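Local coordinates for NEQ011 (Nanoarchaeum equitans Kin4-M, PDB 6GQ8), which probably reduces superoxide at a mononuclear iron centre, as a neelaredoxin-type superoxide reductase of the desulfoferrodoxin family, at residues A[20-25]-A[82-87]; A[26-31]-A[76-81]; A[49-54]-A[90-95]. All coordinates share one frame; numbering follows the deposited sequence.

Contact 1 of 3, residues A[20-25]-A[82-87]; sequences GELYKI and YAKLEG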
ATOM      1  N   GLY A  20       1.917 -25.663 -11.708  1.00 75.32           N
ATOM      2  CA  GLY A  20       0.942 -25.557 -12.779  1.00 77.48           C
ATOM      3  C   GLY A  20       1.169 -24.304 -13.597  1.00 74.30           C
ATOM      4  O   GLY A  20       2.272 -24.048 -14.096  1.00 72.16           O
ATOM      5  N   GLU A  21       0.119 -23.494 -13.729  1.00 73.49           N
ATOM      6  CA  GLU A  21       0.227 -22.222 -14.430  1.00 74.94           C
ATOM      7  C   GLU A  21       0.893 -21.147 -13.591  1.00 69.18           C
ATOM      8  O   GLU A  21       1.297 -20.116 -14.139  1.00 71.72           O
ATOM      9  CB  GLU A  21      -1.161 -21.708 -14.819  1.00 76.79           C
ATOM     10  CG  GLU A  21      -1.922 -22.530 -15.827  1.00 83.60           C
ATOM     11  CD  GLU A  21      -3.285 -21.931 -16.106  1.00 85.44           C
ATOM     12  OE1 GLU A  21      -4.254 -22.698 -16.284  1.00 90.17           O
ATOM     13  OE2 GLU A  21      -3.394 -20.687 -16.112  1.00 81.84           O
ATOM     14  N   LEU A  22       1.028 -21.371 -12.290  1.00 66.31           N
ATOM     15  CA  LEU A  22       1.425 -20.337 -11.347  1.00 58.25           C
ATOM     16  C   LEU A  22       2.893 -20.466 -10.967  1.00 60.16           C
ATOM     17  O   LEU A  22       3.409 -21.576 -10.797  1.00 59.44           O
ATOM     18  CB  LEU A  22       0.563 -20.422 -10.087  1.00 58.17           C
ATOM     19  CG  LEU A  22      -0.903 -20.021 -10.251  1.00 59.12           C
ATOM     20  CD1 LEU A  22      -1.632 -20.048  -8.918  1.00 59.39           C
ATOM     21  CD2 LEU A  22      -1.002 -18.658 -10.899  1.00 61.96           C
ATOM     22  N   TYR A  23       3.565 -19.325 -10.844  1.00 53.92           N
ATOM     23  CA  TYR A  23       4.847 -19.261 -10.158  1.00 53.85           C
ATOM     24  C   TYR A  23       4.577 -18.979  -8.686  1.00 51.30           C
ATOM     25  O   TYR A  23       3.924 -17.985  -8.351  1.00 48.77           O
ATOM     26  CB  TYR A  23       5.756 -18.184 -10.750  1.00 50.62           C
ATOM     27  CG  TYR A  23       6.356 -18.529 -12.096  1.00 52.95           C
ATOM     28  CD1 TYR A  23       7.479 -19.345 -12.187  1.00 56.18           C
ATOM     29  CD2 TYR A  23       5.815 -18.027 -13.273  1.00 53.66           C
ATOM     30  CE1 TYR A  23       8.037 -19.660 -13.415  1.00 57.72           C
ATOM     31  CE2 TYR A  23       6.367 -18.337 -14.503  1.00 61.13           C
ATOM     32  CZ  TYR A  23       7.477 -19.155 -14.569  1.00 62.13           C
ATOM     33  OH  TYR A  23       8.026 -19.463 -15.795  1.00 66.49           O
ATOM     34  N   LYS A  24       5.073 -19.852  -7.814  1.00 52.03           N
ATOM     35  CA  LYS A  24       4.984 -19.644  -6.374  1.00 50.90           C
ATOM     36  C   LYS A  24       6.269 -18.955  -5.936  1.00 50.53           C
ATOM     37  O   LYS A  24       7.346 -19.560  -5.961  1.00 49.95           O
ATOM     38  CB  LYS A  24       4.776 -20.967  -5.643  1.00 54.16           C
ATOM     39  CG  LYS A  24       4.777 -20.854  -4.129  1.00 53.76           C
ATOM     40  CD  LYS A  24       4.765 -22.228  -3.472  1.00 57.73           C
ATOM     41  CE  LYS A  24       4.788 -22.120  -1.955  1.00 57.88           C
ATOM     42  NZ  LYS A  24       4.869 -23.454  -1.305  1.00 68.73           N
ATOM     43  N   ILE A  25       6.155 -17.695  -5.534  1.00 45.81           N
ATOM     44  CA  ILE A  25       7.304 -16.823  -5.340  1.00 43.72           C
ATOM     45  C   ILE A  25       7.373 -16.469  -3.861  1.00 46.56           C
ATOM     46  O   ILE A  25       6.500 -15.762  -3.341  1.00 41.65           O
ATOM     47  CB  ILE A  25       7.212 -15.561  -6.209  1.00 41.81           C
ATOM     48  CG1 ILE A  25       7.089 -15.947  -7.687  1.00 43.38           C
ATOM     49  CG2 ILE A  25       8.430 -14.681  -6.003  1.00 40.21           C
ATOM     50  CD1 ILE A  25       6.587 -14.825  -8.575  1.00 42.36           C
ATOM     51  N   TYR A  82       1.647 -15.468  -5.689  1.00 37.79           N
ATOM     52  CA  TYR A  82       1.407 -16.364  -6.814  1.00 37.59           C
ATOM     53  C   TYR A  82       1.081 -15.519  -8.034  1.00 36.81           C
ATOM     54  O   TYR A  82       0.255 -14.605  -7.948  1.00 37.39           O
ATOM     55  CB  TYR A  82       0.251 -17.329  -6.526  1.00 40.04           C
ATOM     56  CG  TYR A  82       0.461 -18.226  -5.327  1.00 45.87           C
ATOM     57  CD1 TYR A  82       0.866 -19.544  -5.486  1.00 44.07           C
ATOM     58  CD2 TYR A  82       0.248 -17.756  -4.037  1.00 46.54           C
ATOM     59  CE1 TYR A  82       1.058 -20.369  -4.394  1.00 52.89           C
ATOM     60  CE2 TYR A  82       0.441 -18.571  -2.938  1.00 49.27           C
ATOM     61  CZ  TYR A  82       0.843 -19.876  -3.122  1.00 52.64           C
ATOM     62  OH  TYR A  82       1.031 -20.690  -2.027  1.00 57.79           O
ATOM     63  N   ALA A  83       1.723 -15.819  -9.163  1.00 37.55           N
ATOM     64  CA  ALA A  83       1.532 -15.021 -10.366  1.00 37.13           C
ATOM     65  C   ALA A  83       1.626 -15.896 -11.606  1.00 44.24           C
ATOM     66  O   ALA A  83       2.364 -16.884 -11.637  1.00 46.22           O
ATOM     67  CB  ALA A  83       2.564 -13.893 -10.460  1.00 35.17           C
ATOM     68  N   LYS A  84       0.866 -15.508 -12.629  1.00 40.01           N
ATOM     69  CA  LYS A  84       1.022 -16.027 -13.980  1.00 43.51           C
ATOM     70  C   LYS A  84       1.959 -15.090 -14.731  1.00 45.33           C
ATOM     71  O   LYS A  84       1.663 -13.899 -14.870  1.00 39.62           O
ATOM     72  CB  LYS A  84      -0.333 -16.092 -14.681  1.00 47.28           C
ATOM     73  CG  LYS A  84      -1.356 -16.967 -13.982  1.00 51.00           C
ATOM     74  CD  LYS A  84      -2.663 -17.032 -14.758  1.00 55.78           C
ATOM     75  CE  LYS A  84      -3.631 -18.018 -14.124  1.00 60.10           C
ATOM     76  NZ  LYS A  84      -4.890 -18.139 -14.906  1.00 68.05           N
ATOM     77  N   LEU A  85       3.084 -15.613 -15.209  1.00 41.89           N
ATOM     78  CA  LEU A  85       4.085 -14.799 -15.887  1.00 42.24           C
ATOM     79  C   LEU A  85       4.336 -15.358 -17.278  1.00 47.79           C
ATOM     80  O   LEU A  85       4.612 -16.552 -17.430  1.00 49.39           O
ATOM     81  CB  LEU A  85       5.390 -14.752 -15.090  1.00 40.55           C
ATOM     82  CG  LEU A  85       5.261 -14.288 -13.639  1.00 38.33           C
ATOM     83  CD1 LEU A  85       6.597 -14.395 -12.924  1.00 40.57           C
ATOM     84  CD2 LEU A  85       4.727 -12.865 -13.584  1.00 36.47           C
ATOM     85  N   GLU A  86       4.253 -14.491 -18.284  1.00 51.58           N
ATOM     86  CA  GLU A  86       4.422 -14.895 -19.673  1.00 53.99           C
ATOM     87  C   GLU A  86       5.839 -14.580 -20.129  1.00 51.54           C
ATOM     88  O   GLU A  86       6.318 -13.453 -19.961  1.00 48.76           O
ATOM     89  CB  GLU A  86       3.410 -14.195 -20.583  1.00 58.22           C
ATOM     90  CG  GLU A  86       3.453 -14.678 -22.029  1.00 62.17           C
ATOM     91  CD  GLU A  86       2.499 -13.920 -22.931  1.00 66.87           C
ATOM     92  OE1 GLU A  86       2.698 -12.703 -23.128  1.00 66.61           O
ATOM     93  OE2 GLU A  86       1.538 -14.539 -23.430  1.00 70.90           O
ATOM     94  N   GLY A  87       6.504 -15.578 -20.697  1.00 56.31           N
ATOM     95  CA  GLY A  87       7.822 -15.387 -21.260  1.00 59.38           C
ATOM     96  C   GLY A  87       8.916 -15.491 -20.223  1.00 60.14           C
ATOM     97  O   GLY A  87       8.694 -15.763 -19.041  1.00 58.87           O
TER
HETATM   98  O   HOH W   1       3.417 -18.415 -15.418  1.00 37.55           O
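Y23 and A83 form a hydrogen-bonded pair of the antiparallel three-stranded sheet, where strand 22-29 begins and strand 74-84 ends. Y23 N meets A83 O at 2.8 Å in a nearly straight bond (170°), whereas the return bond, A83 N to Y23 O, is longer at 3.2 Å. The next pair, K24 with Y82, is non-hydrogen-bonded, and its side chains lie on the other face, pointing the same way. K24 swings CG to the side opposite the backbone N (chi1 176°), and its extended chain runs alongside the tyrosine ring, K24 CG 3.8 Å from Y82 CE1. Toward the start of 20-25, L22 CD2 lies 3.5 Å from K84 CG, and the same lysine ends in a salt bridge, K84 NZ to E21 OE2 at 3.2 Å, whose hydrogen bond is weak. Just past the paired strands a water spans the two segments, donating to E21 O at 3.0 Å and accepting from L85 N at 2.8 Å. On the face of Y23 and A83, L85 CD1 reaches obliquely to Y23 CD2 at 3.7 Å, while L85 O lies in the plane of that ring, at its edge. K18 adds a cation-pi contact to Y23. A83 and K84 also pair with a strand of the second subunit, an arrangement characteristic of an edge strand that carries a beta sheet across a subunit interface.

Contact 2 of 3, residues A[26-31]-A[76-81]; sequences TIEVGK and EPKAIV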
ATOM      1  N   THR A  26       8.401 -16.968  -3.183  1.00 46.05           N
ATOM      2  CA  THR A  26       8.640 -16.664  -1.780  1.00 46.64           C
ATOM      3  C   THR A  26       9.696 -15.571  -1.692  1.00 45.51           C
ATOM      4  O   THR A  26      10.728 -15.643  -2.366  1.00 47.57           O
ATOM      5  CB  THR A  26       9.099 -17.908  -1.013  1.00 52.17           C
ATOM      6  OG1 THR A  26       8.134 -18.957  -1.164  1.00 48.82           O
ATOM      7  CG2 THR A  26       9.267 -17.594   0.469  1.00 48.07           C
ATOM      8  N   ILE A  27       9.430 -14.559  -0.870  1.00 43.38           N
ATOM      9  CA  ILE A  27      10.368 -13.471  -0.627  1.00 43.29           C
ATOM     10  C   ILE A  27      10.577 -13.379   0.876  1.00 43.44           C
ATOM     11  O   ILE A  27       9.606 -13.275   1.634  1.00 41.78           O
ATOM     12  CB  ILE A  27       9.858 -12.128  -1.186  1.00 40.70           C
ATOM     13  CG1 ILE A  27       9.409 -12.279  -2.641  1.00 40.48           C
ATOM     14  CG2 ILE A  27      10.944 -11.070  -1.094  1.00 41.13           C
ATOM     15  CD1 ILE A  27       8.357 -11.280  -3.051  1.00 37.78           C
ATOM     16  N   GLU A  28      11.835 -13.430   1.307  1.00 45.69           N
ATOM     17  CA  GLU A  28      12.163 -13.339   2.723  1.00 46.27           C
ATOM     18  C   GLU A  28      13.375 -12.441   2.902  1.00 47.41           C
ATOM     19  O   GLU A  28      14.385 -12.612   2.212  1.00 49.42           O
ATOM     20  CB  GLU A  28      12.437 -14.729   3.317  1.00 49.02           C
ATOM     21  CG  GLU A  28      12.655 -14.730   4.824  1.00 51.26           C
ATOM     22  CD  GLU A  28      12.755 -16.129   5.412  1.00 55.16           C
ATOM     23  OE1 GLU A  28      12.827 -17.105   4.637  1.00 56.13           O
ATOM     24  OE2 GLU A  28      12.763 -16.250   6.656  1.00 56.46           O
ATOM     25  N   VAL A  29      13.272 -11.488   3.825  1.00 45.89           N
ATOM     26  CA  VAL A  29      14.382 -10.613   4.187  1.00 46.94           C
ATOM     27  C   VAL A  29      14.975 -11.117   5.495  1.00 49.12           C
ATOM     28  O   VAL A  29      14.241 -11.371   6.459  1.00 48.38           O
ATOM     29  CB  VAL A  29      13.929  -9.149   4.314  1.00 45.62           C
ATOM     30  CG1 VAL A  29      15.109  -8.263   4.688  1.00 45.69           C
ATOM     31  CG2 VAL A  29      13.292  -8.673   3.014  1.00 42.41           C
ATOM     32  N   GLY A  30      16.292 -11.280   5.524  1.00 52.09           N
ATOM     33  CA  GLY A  30      16.941 -11.791   6.717  1.00 54.63           C
ATOM     34  C   GLY A  30      16.777 -13.282   6.898  1.00 57.94           C
ATOM     35  O   GLY A  30      16.576 -13.749   8.029  1.00 57.46           O
ATOM     36  N   LYS A  31      16.854 -14.048   5.808  1.00 58.78           N
ATOM     37  CA  LYS A  31      16.605 -15.484   5.876  1.00 62.49           C
ATOM     38  C   LYS A  31      17.627 -16.189   6.765  1.00 72.47           C
ATOM     39  O   LYS A  31      17.258 -16.926   7.687  1.00 72.32           O
ATOM     40  CB  LYS A  31      16.607 -16.071   4.467  1.00 61.82           C
ATOM     41  CG  LYS A  31      16.055 -17.477   4.381  1.00 66.83           C
ATOM     42  CD  LYS A  31      16.172 -18.024   2.972  1.00 67.36           C
ATOM     43  CE  LYS A  31      15.597 -19.424   2.884  1.00 69.85           C
ATOM     44  NZ  LYS A  31      15.650 -19.948   1.496  1.00 72.67           N
ATOM     45  N   GLU A  76       6.520 -10.977  10.343  1.00 34.58           N
ATOM     46  CA  GLU A  76       7.826 -11.365   9.829  1.00 35.84           C
ATOM     47  C   GLU A  76       7.996 -10.891   8.389  1.00 33.17           C
ATOM     48  O   GLU A  76       7.039 -10.912   7.608  1.00 35.51           O
ATOM     49  CB  GLU A  76       7.998 -12.882   9.886  1.00 41.46           C
ATOM     50  CG  GLU A  76       8.343 -13.416  11.251  1.00 54.61           C
ATOM     51  CD  GLU A  76       9.685 -12.917  11.743  1.00 60.47           C
ATOM     52  OE1 GLU A  76      10.718 -13.429  11.256  1.00 67.44           O
ATOM     53  OE2 GLU A  76       9.708 -12.010  12.603  1.00 56.25           O
ATOM     54  N   PRO A  77       9.198 -10.469   8.003  1.00 33.07           N
ATOM     55  CA  PRO A  77       9.442 -10.030   6.618  1.00 39.40           C
ATOM     56  C   PRO A  77       9.584 -11.211   5.662  1.00 36.92           C
ATOM     57  O   PRO A  77      10.645 -11.453   5.079  1.00 36.26           O
ATOM     58  CB  PRO A  77      10.738  -9.221   6.755  1.00 39.94           C
ATOM     59  CG  PRO A  77      11.445  -9.852   7.895  1.00 34.37           C
ATOM     60  CD  PRO A  77      10.379 -10.280   8.864  1.00 34.59           C
ATOM     61  N   LYS A  78       8.503 -11.979   5.526  1.00 37.64           N
ATOM     62  CA  LYS A  78       8.464 -13.136   4.639  1.00 37.31           C
ATOM     63  C   LYS A  78       7.069 -13.248   4.045  1.00 34.37           C
ATOM     64  O   LYS A  78       6.076 -13.136   4.770  1.00 38.20           O
ATOM     65  CB  LYS A  78       8.826 -14.425   5.388  1.00 37.63           C
ATOM     66  CG  LYS A  78       8.669 -15.690   4.554  1.00 42.21           C
ATOM     67  CD  LYS A  78       9.031 -16.939   5.344  1.00 46.73           C
ATOM     68  CE  LYS A  78       8.898 -18.184   4.479  1.00 49.29           C
ATOM     69  NZ  LYS A  78       9.366 -19.415   5.175  1.00 55.92           N
ATOM     70  N   ALA A  79       6.992 -13.470   2.736  1.00 32.78           N
ATOM     71  CA  ALA A  79       5.698 -13.562   2.080  1.00 32.29           C
ATOM     72  C   ALA A  79       5.797 -14.487   0.880  1.00 42.47           C
ATOM     73  O   ALA A  79       6.847 -14.596   0.243  1.00 38.39           O
ATOM     74  CB  ALA A  79       5.186 -12.186   1.640  1.00 32.79           C
ATOM     75  N   ILE A  80       4.685 -15.152   0.582  1.00 34.38           N
ATOM     76  CA  ILE A  80       4.550 -15.984  -0.605  1.00 37.87           C
ATOM     77  C   ILE A  80       3.396 -15.431  -1.428  1.00 37.97           C
ATOM     78  O   ILE A  80       2.294 -15.233  -0.904  1.00 36.97           O
ATOM     79  CB  ILE A  80       4.313 -17.463  -0.249  1.00 43.54           C
ATOM     80  CG1 ILE A  80       5.393 -17.964   0.712  1.00 44.67           C
ATOM     81  CG2 ILE A  80       4.292 -18.322  -1.509  1.00 40.20           C
ATOM     82  CD1 ILE A  80       5.315 -19.452   0.993  1.00 52.41           C
ATOM     83  N   VAL A  81       3.661 -15.147  -2.702  1.00 33.99           N
ATOM     84  CA  VAL A  81       2.643 -14.690  -3.634  1.00 33.52           C
ATOM     85  C   VAL A  81       2.659 -15.622  -4.837  1.00 37.27           C
ATOM     86  O   VAL A  81       3.557 -16.449  -5.001  1.00 36.80           O
ATOM     87  CB  VAL A  81       2.841 -13.223  -4.078  1.00 33.47           C
ATOM     88  CG1 VAL A  81       2.731 -12.277  -2.883  1.00 35.56           C
ATOM     89  CG2 VAL A  81       4.164 -13.047  -4.806  1.00 30.97           C
TER
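I27 and A79 bond to each other in both directions, I27 N to A79 O and A79 N to I27 O each at 2.8 Å, within strands that run antiparallel at 168°. Two residues on, V29 N bonds to P77 O at 2.9 Å. Backbone pairing thus reaches right up to the corner at P77, the centre of an inverse gamma turn whose bond from K78 N to E76 O is weak. The proline ring packs against the valine there, with P77 CB 4.0 Å from V29 CB. E28 and K78, a non-hydrogen-bonded pair, carry the opposite face. Each chain leaves with CG opposite the backbone N (chi1 -174° for E28, 174° for K78) and continues extended, and the two cross at a slant with E28 CD 3.8 Å from K78 CD. Their charges stay just beyond a salt bridge, K78 NZ lying 4.2 Å from E28 OE1; K78 also makes a cation-pi contact with Y82 of the second subunit. T26 and I80 point the same way on this face, and T26 OG1 lies 3.5 Å from I80 CG1. On the face of I27 and A79, I27 packs on V46 of strand 43-52 and A79 on I63 of strand 58-65, both in the other sheet. Strand 12-19 flanks strand 22-29 on its far edge, through backbone bonds between T26 and E15 and between E28 and I13.

Contact 3 of 3, residues A[49-54]-A[90-95]; sequences YFEPEG and KLIAIS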
ATOM      1  N   TYR A  49       8.566  -7.133  -8.717  1.00 26.25           N
ATOM      2  CA  TYR A  49       8.347  -6.833 -10.123  1.00 30.07           C
ATOM      3  C   TYR A  49       8.792  -8.007 -10.983  1.00 32.28           C
ATOM      4  O   TYR A  49       9.647  -8.806 -10.584  1.00 35.95           O
ATOM      5  CB  TYR A  49       9.114  -5.579 -10.557  1.00 30.47           C
ATOM      6  CG  TYR A  49       8.790  -4.328  -9.768  1.00 31.25           C
ATOM      7  CD1 TYR A  49       7.841  -3.420 -10.225  1.00 29.17           C
ATOM      8  CD2 TYR A  49       9.447  -4.045  -8.580  1.00 31.02           C
ATOM      9  CE1 TYR A  49       7.547  -2.269  -9.511  1.00 29.32           C
ATOM     10  CE2 TYR A  49       9.163  -2.897  -7.859  1.00 27.87           C
ATOM     11  CZ  TYR A  49       8.213  -2.014  -8.331  1.00 29.76           C
ATOM     12  OH  TYR A  49       7.927  -0.877  -7.615  1.00 35.59           O
ATOM     13  N   PHE A  50       8.206  -8.104 -12.173  1.00 36.01           N
ATOM     14  CA  PHE A  50       8.684  -9.002 -13.216  1.00 34.74           C
ATOM     15  C   PHE A  50       9.002  -8.159 -14.439  1.00 40.81           C
ATOM     16  O   PHE A  50       8.136  -7.431 -14.935  1.00 36.08           O
ATOM     17  CB  PHE A  50       7.658 -10.084 -13.555  1.00 35.85           C
ATOM     18  CG  PHE A  50       8.058 -10.951 -14.720  1.00 42.14           C
ATOM     19  CD1 PHE A  50       9.253 -11.652 -14.699  1.00 41.76           C
ATOM     20  CD2 PHE A  50       7.238 -11.069 -15.830  1.00 41.59           C
ATOM     21  CE1 PHE A  50       9.628 -12.451 -15.766  1.00 48.29           C
ATOM     22  CE2 PHE A  50       7.606 -11.871 -16.901  1.00 49.75           C
ATOM     23  CZ  PHE A  50       8.803 -12.563 -16.870  1.00 49.87           C
ATOM     24  N   GLU A  51      10.247  -8.236 -14.904  1.00 38.80           N
ATOM     25  CA  GLU A  51      10.682  -7.513 -16.094  1.00 46.57           C
ATOM     26  C   GLU A  51      10.925  -8.516 -17.211  1.00 49.40           C
ATOM     27  O   GLU A  51      12.023  -9.082 -17.315  1.00 49.60           O
ATOM     28  CB  GLU A  51      11.943  -6.692 -15.815  1.00 47.20           C
ATOM     29  CG  GLU A  51      12.355  -5.806 -16.978  1.00 52.34           C
ATOM     30  CD  GLU A  51      13.609  -5.002 -16.694  1.00 57.62           C
ATOM     31  OE1 GLU A  51      13.851  -4.662 -15.516  1.00 57.47           O
ATOM     32  OE2 GLU A  51      14.351  -4.704 -17.654  1.00 63.95           O
ATOM     33  N   PRO A  52       9.936  -8.783 -18.062  1.00 56.11           N
ATOM     34  CA  PRO A  52      10.177  -9.677 -19.199  1.00 60.78           C
ATOM     35  C   PRO A  52      11.233  -9.085 -20.118  1.00 64.37           C
ATOM     36  O   PRO A  52      11.327  -7.867 -20.284  1.00 64.54           O
ATOM     37  CB  PRO A  52       8.808  -9.767 -19.885  1.00 61.90           C
ATOM     38  CG  PRO A  52       8.052  -8.569 -19.410  1.00 59.69           C
ATOM     39  CD  PRO A  52       8.565  -8.246 -18.044  1.00 55.57           C
ATOM     40  N   GLU A  53      12.048  -9.965 -20.695  1.00 68.97           N
ATOM     41  CA  GLU A  53      13.174  -9.535 -21.513  1.00 73.26           C
ATOM     42  C   GLU A  53      12.710  -8.635 -22.650  1.00 70.09           C
ATOM     43  O   GLU A  53      11.855  -9.018 -23.454  1.00 70.16           O
ATOM     44  CB  GLU A  53      13.917 -10.758 -22.049  1.00 81.80           C
ATOM     45  CG  GLU A  53      13.012 -11.844 -22.608  1.00 88.77           C
ATOM     46  CD  GLU A  53      13.754 -13.141 -22.869  1.00 98.99           C
ATOM     47  OE1 GLU A  53      14.716 -13.433 -22.127  1.00101.46           O
ATOM     48  OE2 GLU A  53      13.378 -13.865 -23.815  1.00103.71           O
ATOM     49  N   GLY A  54      13.272  -7.430 -22.704  1.00 68.75           N
ATOM     50  CA  GLY A  54      12.921  -6.464 -23.721  1.00 69.80           C
ATOM     51  C   GLY A  54      11.693  -5.634 -23.429  1.00 67.41           C
ATOM     52  O   GLY A  54      11.249  -4.888 -24.311  1.00 71.70           O
ATOM     53  N   LYS A  90      13.372 -11.637 -15.578  1.00 56.72           N
ATOM     54  CA  LYS A  90      13.891 -11.700 -14.221  1.00 54.77           C
ATOM     55  C   LYS A  90      12.902 -11.079 -13.248  1.00 47.92           C
ATOM     56  O   LYS A  90      12.252 -10.074 -13.558  1.00 45.09           O
ATOM     57  CB  LYS A  90      15.250 -10.995 -14.105  1.00 59.25           C
ATOM     58  CG  LYS A  90      15.242  -9.525 -14.485  1.00 61.95           C
ATOM     59  CD  LYS A  90      16.650  -8.956 -14.443  1.00 69.17           C
ATOM     60  CE  LYS A  90      16.671  -7.482 -14.808  1.00 72.53           C
ATOM     61  NZ  LYS A  90      18.053  -6.927 -14.747  1.00 77.04           N
ATOM     62  N   LEU A  91      12.793 -11.685 -12.072  1.00 43.72           N
ATOM     63  CA  LEU A  91      12.029 -11.112 -10.976  1.00 44.89           C
ATOM     64  C   LEU A  91      12.899 -10.129 -10.206  1.00 45.20           C
ATOM     65  O   LEU A  91      14.104 -10.333 -10.039  1.00 47.66           O
ATOM     66  CB  LEU A  91      11.518 -12.208 -10.040  1.00 44.59           C
ATOM     67  CG  LEU A  91      10.437 -13.121 -10.621  1.00 43.02           C
ATOM     68  CD1 LEU A  91      10.071 -14.214  -9.636  1.00 43.95           C
ATOM     69  CD2 LEU A  91       9.210 -12.301 -10.977  1.00 40.17           C
ATOM     70  N   ILE A  92      12.275  -9.059  -9.726  1.00 40.85           N
ATOM     71  CA  ILE A  92      12.982  -8.009  -9.004  1.00 39.87           C
ATOM     72  C   ILE A  92      12.249  -7.764  -7.696  1.00 36.24           C
ATOM     73  O   ILE A  92      11.054  -7.444  -7.698  1.00 36.86           O
ATOM     74  CB  ILE A  92      13.086  -6.712  -9.825  1.00 39.89           C
ATOM     75  CG1 ILE A  92      13.780  -6.980 -11.163  1.00 41.42           C
ATOM     76  CG2 ILE A  92      13.832  -5.642  -9.041  1.00 42.81           C
ATOM     77  CD1 ILE A  92      13.748  -5.808 -12.123  1.00 43.24           C
ATOM     78  N   ALA A  93      12.954  -7.931  -6.582  1.00 38.63           N
ATOM     79  CA  ALA A  93      12.407  -7.670  -5.260  1.00 33.24           C
ATOM     80  C   ALA A  93      13.092  -6.445  -4.680  1.00 32.87           C
ATOM     81  O   ALA A  93      14.323  -6.343  -4.716  1.00 33.42           O
ATOM     82  CB  ALA A  93      12.590  -8.874  -4.333  1.00 37.49           C
ATOM     83  N   ILE A  94      12.296  -5.525  -4.149  1.00 32.24           N
ATOM     84  CA  ILE A  94      12.788  -4.315  -3.506  1.00 34.08           C
ATOM     85  C   ILE A  94      12.205  -4.282  -2.105  1.00 32.41           C
ATOM     86  O   ILE A  94      10.981  -4.330  -1.939  1.00 33.68           O
ATOM     87  CB  ILE A  94      12.400  -3.052  -4.290  1.00 34.05           C
ATOM     88  CG1 ILE A  94      13.024  -3.074  -5.688  1.00 39.67           C
ATOM     89  CG2 ILE A  94      12.812  -1.797  -3.527  1.00 36.36           C
ATOM     90  CD1 ILE A  94      12.757  -1.820  -6.495  1.00 42.53           C
ATOM     91  N   SER A  95      13.073  -4.206  -1.103  1.00 33.22           N
ATOM     92  CA  SER A  95      12.655  -4.185   0.288  1.00 31.71           C
ATOM     93  C   SER A  95      13.165  -2.915   0.955  1.00 32.79           C
ATOM     94  O   SER A  95      14.172  -2.336   0.535  1.00 35.22           O
ATOM     95  CB  SER A  95      13.171  -5.415   1.041  1.00 29.03           C
ATOM     96  OG  SER A  95      14.586  -5.442   1.039  1.00 37.44           O
TER
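Y49 and I92 pair through two backbone bonds, Y49 N to I92 O at 2.7 Å and I92 N to Y49 O at 2.8 Å. Two residues along, E51 N bonds to K90 O at 3.0 Å, almost straight at 176°, while the return bond from K90 N is weak. Between these pairs F50 and L91 share one face of the sheet, F50 CB lying 3.7 Å from L91 CD2. F50 sets its CG opposite the backbone N (chi1 174°), a turn that places the ring with F50 CD1 obliquely 3.6 Å from K90 O. P52 N stands over the centre of one face of this ring, 4.0 Å above its plane. An alanine in place of F50 is likely to open a gap beside L91 CD2, stripping the leucine of its aromatic neighbour. On the other face E51 and K90 run side by side; E51 OE1 touches I92 CD1 at 3.6 Å, and the lysine's amino group finds its salt bridge with E106. Y49 slants its CE2 towards I94 CD1.

Further out, H59 stacks on the Y49 ring, W45 of the third subunit packs against it, and M1 of that subunit covers I92 and I94. L91 instead meets I16 and I25 of the three-stranded sheet, and F50 meets L85 just past it. One face thus turns to the opposing sheet and the other to a neighbouring subunit, consistent with the immunoglobulin-like (E-set) beta sandwich of the desulfoferrodoxin family.

Overall arrangement
Contacts 1 and 2 are successive lengths of one strand pair, 22-29 with 74-84, their centres about 17 Å apart and joined by a probable hydrogen bond from I25 N to V81 O at 2.9 Å. Contact 3 belongs to the opposing sheet. It meets contact 1 where I25 CD1 lies 3.7 Å from L91 CD1 and L85 CD2 lies 3.8 Å from F50 CD2, and meets contact 2 where V29 CG2 lies 3.8 Å from S95 CB. Contact 2 is closest to the metal: the V29 side chain is about 8 Å from the iron, which H10, H35, H41, C97 and H100 bind. In contact 3, the side chain of I94 is about 14 Å from the bound iron; contact 1 lies away from the site.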